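Local coordinates for protein putative glucoamylase (Bacteroides fragilis NCTC 9343, PDB 3EU8) that is of unproven function but is probably a glucoamylase-like exported glycoside hydrolase, at residues Thr14-Thr17 / Asp18-Met22; Tyr360-Gly363 / Asp364-Gly368. All blocks are in the same frame, centred on the assembly; numbering follows the deposited sequence.

Interaction 1. Residues Thr14-Thr17 / Asp18-Met22; sequences TSLT and DDALM. With K (potassium ion), chain E; EDO (1,2-ethanediol), chain O.
Thr17 holds the N-cap position of helix 18-34, and its side chain and carbonyl both bind the first turn. Before the cap the chain is extended. There Thr14 O, like Ser11 O, binds the potassium ion, and Leu16 N donates to O1 of an ethanediol, 3.0 Å away. Asp18 opens the helix. Asp18 OD1 is hydrogen-bonded to His357 NE2 of helix 349-361. Asp19 comes next and touches little; its CB lies 4.1 Å from Thr17 OG1. Ala20 takes the capping bond. Its N-H points at Thr17 OG1, with N and OG1 3.1 Å apart and an angle of 155° at the hydrogen. OG1 lies between the backbone N and the carbonyl carbon of Thr17 (chi1 65°), which points it at Ala20 N. Ala20 CB also lies against this oxygen, and it is 4.2 Å from Leu16 CD2. Leu21 gives the first regular helical bond, from its N to Thr17 O, at 2.9 Å and nearly straight (167°). The side chains of Leu16 and Leu21 cross at about a right angle. Leu16 CD1 lies 3.9 Å from Leu21 CA, and at the crossing Leu16 CD1 meets Leu21 CD1 at 4.0 Å.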
loop_
_atom_site.group_PDB
_atom_site.type_symbol
_atom_site.label_atom_id
_atom_site.label_comp_id
_atom_site.label_asym_id
_atom_site.label_seq_id
_atom_site.Cartn_x
_atom_site.Cartn_y
_atom_site.Cartn_z
ATOM N N THR A 14 -30.166 14.925 5.451
ATOM C CA THR A 14 -29.278 15.300 4.344
ATOM C C THR A 14 -27.917 14.612 4.566
ATOM O O THR A 14 -27.474 14.483 5.711
ATOM C CB THR A 14 -29.171 16.855 4.296
ATOM O OG1 THR A 14 -30.449 17.427 3.940
ATOM C CG2 THR A 14 -28.118 17.345 3.328
ATOM N N SER A 15 -27.276 14.143 3.489
ATOM C CA SER A 15 -25.959 13.489 3.545
ATOM C C SER A 15 -24.828 14.385 4.030
ATOM O O SER A 15 -24.866 15.599 3.843
ATOM C CB SER A 15 -25.553 13.005 2.156
ATOM O OG SER A 15 -26.500 12.068 1.712
ATOM N N LEU A 16 -23.811 13.759 4.625
ATOM C CA LEU A 16 -22.532 14.425 4.903
ATOM C C LEU A 16 -22.015 15.048 3.628
ATOM O O LEU A 16 -22.181 14.495 2.550
ATOM C CB LEU A 16 -21.469 13.444 5.444
ATOM C CG LEU A 16 -21.656 12.852 6.842
ATOM C CD1 LEU A 16 -20.593 11.776 7.117
ATOM C CD2 LEU A 16 -21.580 13.954 7.913
ATOM N N THR A 17 -21.418 16.229 3.736
ATOM C CA THR A 17 -20.620 16.740 2.620
ATOM C C THR A 17 -19.466 15.744 2.350
ATOM O O THR A 17 -19.120 14.935 3.201
ATOM C CB THR A 17 -20.026 18.125 2.934
ATOM O OG1 THR A 17 -19.088 17.994 4.007
ATOM C CG2 THR A 17 -21.149 19.146 3.309
ATOM N N ASP A 18 -18.868 15.835 1.172
ATOM C CA ASP A 18 -17.724 15.012 0.826
ATOM C C ASP A 18 -16.579 15.249 1.819
ATOM O O ASP A 18 -15.896 14.297 2.228
ATOM C CB ASP A 18 -17.223 15.359 -0.579
ATOM C CG ASP A 18 -18.148 14.891 -1.674
ATOM O OD1 ASP A 18 -19.039 14.034 -1.440
ATOM O OD2 ASP A 18 -17.953 15.382 -2.789
ATOM N N ASP A 19 -16.365 16.515 2.189
ATOM C CA ASP A 19 -15.245 16.883 3.043
ATOM C C ASP A 19 -15.448 16.292 4.440
ATOM O O ASP A 19 -14.499 15.812 5.021
ATOM C CB ASP A 19 -15.083 18.413 3.132
ATOM C CG ASP A 19 -14.295 19.023 1.958
ATOM O OD1 ASP A 19 -13.949 18.309 0.982
ATOM O OD2 ASP A 19 -14.011 20.247 2.023
ATOM N N ALA A 20 -16.672 16.335 4.956
ATOM C CA ALA A 20 -16.970 15.834 6.328
ATOM C C ALA A 20 -16.923 14.331 6.332
ATOM O O ALA A 20 -16.434 13.749 7.285
ATOM C CB ALA A 20 -18.319 16.295 6.830
ATOM N N LEU A 21 -17.438 13.717 5.266
ATOM C CA LEU A 21 -17.307 12.268 5.075
ATOM C C LEU A 21 -15.828 11.850 5.036
ATOM O O LEU A 21 -15.420 10.931 5.748
ATOM C CB LEU A 21 -18.053 11.779 3.815
ATOM C CG LEU A 21 -17.881 10.268 3.513
ATOM C CD1 LEU A 21 -18.408 9.423 4.658
ATOM C CD2 LEU A 21 -18.513 9.883 2.188
HETATM N N MSE A 22 -15.016 12.523 4.242
HETATM C CA MSE A 22 -13.586 12.137 4.130
HETATM C C MSE A 22 -12.860 12.336 5.480
HETATM O O MSE A 22 -12.091 11.458 5.892
HETATM C CB MSE A 22 -12.906 12.943 3.022
HETATM C CG MSE A 22 -13.220 12.490 1.658
HETATM SE SE MSE A 22 -12.221 13.452 0.287
HETATM C CE MSE A 22 -13.015 15.177 0.280
HETATM K K K E . -26.715 16.537 7.154
HETATM C C1 EDO O . -24.576 9.939 4.374
HETATM O O1 EDO O . -24.441 10.968 5.349
HETATM C C2 EDO O . -23.578 10.226 3.274
HETATM O O2 EDO O . -22.498 9.314 3.372
HETATM O O HOH W 1 -24.451 17.726 5.549
HETATM O O HOH W 2 -27.403 19.473 6.871
#

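Interaction 2. Residues Tyr360-Gly363 / Asp364-Gly368; sequences YEMG and DKVFG. With EDO (1,2-ethanediol), chain B.
The backbone turns sharply after helix 349-361: Gly363 has positive phi (80°), and its carbonyl oxygen accepts from both Val366 N and Phe367 N. The bond from Phe367 N to Gly363 O is 2.9 Å long. The two donors reach this oxygen from opposite faces of the carbonyl plane, so two N-H groups share the one oxygen. Met362 O is held by a side chain instead. Lys365 NZ donates to Met362 O at 2.9 Å, in the carbonyl plane and on a lone pair. The lysine starts with CG between its own backbone N and carbonyl carbon (chi1 65°), runs straight, and then bends at its last torsion to bring the ammonium back to Met362 O. A water accepts from Lys365 N and makes a weak bond to Met362 O. Met362 is a selenomethionine. Its CB lies near Val366 CB, and its SE is 4.1 Å from Val366 CG2. The turn joins the helix to a small antiparallel hairpin, in which strand 367-368 pairs with strand 371-372. Val366 also has backbone hydrogen bonds with Tyr373. The aromatic side chains meet on another flank of the turn. Tyr360 and Phe367 form an oblique pair, with centroids 5.2 Å apart and planes at 51°. Tyr360 CD2 stands over one face of the Phe367 ring, offset toward its rim. The closest atoms are Tyr360 CE2 and Phe367 CE2, at 3.8 Å. Phe372 meets the Phe367 ring edge-to-face, and Thr24, Val25 and Arg28 of helix 18-34 also touch Phe367. An ethanediol C1 lies 3.7 Å from Phe367 CD2, and its O2 makes a weak bond to Phe367 O.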
loop_
_atom_site.group_PDB
_atom_site.type_symbol
_atom_site.label_atom_id
_atom_site.label_comp_id
_atom_site.label_asym_id
_atom_site.label_seq_id
_atom_site.Cartn_x
_atom_site.Cartn_y
_atom_site.Cartn_z
ATOM N N TYR A 360 -20.776 4.090 3.742
ATOM C CA TYR A 360 -21.088 4.751 5.021
ATOM C C TYR A 360 -22.607 4.586 5.401
ATOM O O TYR A 360 -22.961 4.352 6.569
ATOM C CB TYR A 360 -20.689 6.236 4.938
ATOM C CG TYR A 360 -20.894 7.042 6.207
ATOM C CD1 TYR A 360 -22.127 7.615 6.506
ATOM C CD2 TYR A 360 -19.842 7.261 7.092
ATOM C CE1 TYR A 360 -22.323 8.350 7.676
ATOM C CE2 TYR A 360 -20.020 8.013 8.270
ATOM C CZ TYR A 360 -21.252 8.549 8.555
ATOM O OH TYR A 360 -21.413 9.294 9.709
ATOM N N GLU A 361 -23.475 4.694 4.406
ATOM C CA GLU A 361 -24.903 4.536 4.607
ATOM C C GLU A 361 -25.338 3.106 4.944
ATOM O O GLU A 361 -26.424 2.921 5.481
ATOM C CB GLU A 361 -25.659 5.024 3.360
ATOM C CG GLU A 361 -25.698 6.560 3.248
ATOM C CD GLU A 361 -25.835 7.058 1.808
ATOM O OE1 GLU A 361 -26.466 6.351 0.981
ATOM O OE2 GLU A 361 -25.304 8.151 1.507
HETATM N N MSE A 362 -24.500 2.102 4.670
HETATM C CA MSE A 362 -24.757 0.736 5.144
HETATM C C MSE A 362 -24.642 0.594 6.662
HETATM O O MSE A 362 -25.067 -0.406 7.226
HETATM C CB MSE A 362 -23.768 -0.229 4.511
HETATM C CG MSE A 362 -24.000 -0.360 3.028
HETATM SE SE MSE A 362 -22.841 -1.596 2.145
HETATM C CE MSE A 362 -23.237 -1.034 0.448
ATOM N N GLY A 363 -24.037 1.577 7.321
ATOM C CA GLY A 363 -23.952 1.598 8.788
ATOM C C GLY A 363 -22.873 0.733 9.412
ATOM O O GLY A 363 -21.900 0.335 8.761
ATOM N N ASP A 364 -23.072 0.471 10.701
ATOM C CA ASP A 364 -22.203 -0.323 11.567
ATOM C C ASP A 364 -21.688 -1.640 10.980
ATOM O O ASP A 364 -20.661 -2.148 11.397
ATOM C CB ASP A 364 -23.010 -0.772 12.825
ATOM C CG ASP A 364 -23.187 0.315 13.846
ATOM O OD1 ASP A 364 -22.577 1.398 13.690
ATOM O OD2 ASP A 364 -23.925 0.057 14.819
ATOM N N LYS A 365 -22.466 -2.261 10.115
ATOM C CA LYS A 365 -22.101 -3.569 9.616
ATOM C C LYS A 365 -20.876 -3.477 8.743
ATOM O O LYS A 365 -20.167 -4.456 8.607
ATOM C CB LYS A 365 -23.278 -4.295 8.909
ATOM C CG LYS A 365 -23.821 -3.696 7.644
ATOM C CD LYS A 365 -24.980 -4.538 7.086
ATOM C CE LYS A 365 -25.670 -3.961 5.823
ATOM N NZ LYS A 365 -26.442 -2.702 6.052
ATOM N N VAL A 366 -20.629 -2.279 8.203
ATOM C CA VAL A 366 -19.508 -1.990 7.295
ATOM C C VAL A 366 -18.520 -0.927 7.787
ATOM O O VAL A 366 -17.333 -1.009 7.484
ATOM C CB VAL A 366 -20.126 -1.626 5.904
ATOM C CG1 VAL A 366 -19.143 -0.981 4.949
ATOM C CG2 VAL A 366 -20.675 -2.903 5.316
ATOM N N PHE A 367 -19.013 0.071 8.535
ATOM C CA PHE A 367 -18.220 1.177 9.010
ATOM C C PHE A 367 -18.063 1.084 10.509
ATOM O O PHE A 367 -18.969 1.415 11.266
ATOM C CB PHE A 367 -18.851 2.509 8.578
ATOM C CG PHE A 367 -17.960 3.698 8.779
ATOM C CD1 PHE A 367 -16.813 3.849 8.016
ATOM C CD2 PHE A 367 -18.277 4.679 9.734
ATOM C CE1 PHE A 367 -15.979 4.946 8.205
ATOM C CE2 PHE A 367 -17.463 5.770 9.932
ATOM C CZ PHE A 367 -16.304 5.909 9.164
ATOM N N GLY A 368 -16.897 0.599 10.934
ATOM C CA GLY A 368 -16.629 0.359 12.322
ATOM C C GLY A 368 -15.819 1.446 12.986
ATOM O O GLY A 368 -15.638 2.514 12.429
HETATM C C1 EDO B . -19.232 4.231 13.229
HETATM O O1 EDO B . -20.424 4.867 13.727
HETATM C C2 EDO B . -18.485 3.509 14.347
HETATM O O2 EDO B . -18.916 2.148 14.469
HETATM O O HOH W 3 -25.674 -1.960 10.224
#

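Interactions 1 and 2 are far apart in sequence, but their centres lie about 15 Å apart on the same side of the chain's centre. Tyr360 joins them. Its ring touches both leucines of interaction 1: Leu21 CD1 is 3.6 Å from Tyr360 CD2, and Leu16 CD1 is 3.6 Å from Tyr360 CZ. The start of helix 18-34 is thus packed against the end of helix 349-361. Ser15 OG and Glu361 OE2 approach to 4.1 Å beside this junction. The potassium ion belongs to the 14-17 side and lies about 9 Å from the nearest side-chain atom of Tyr360. Both contacts are near the protein surface.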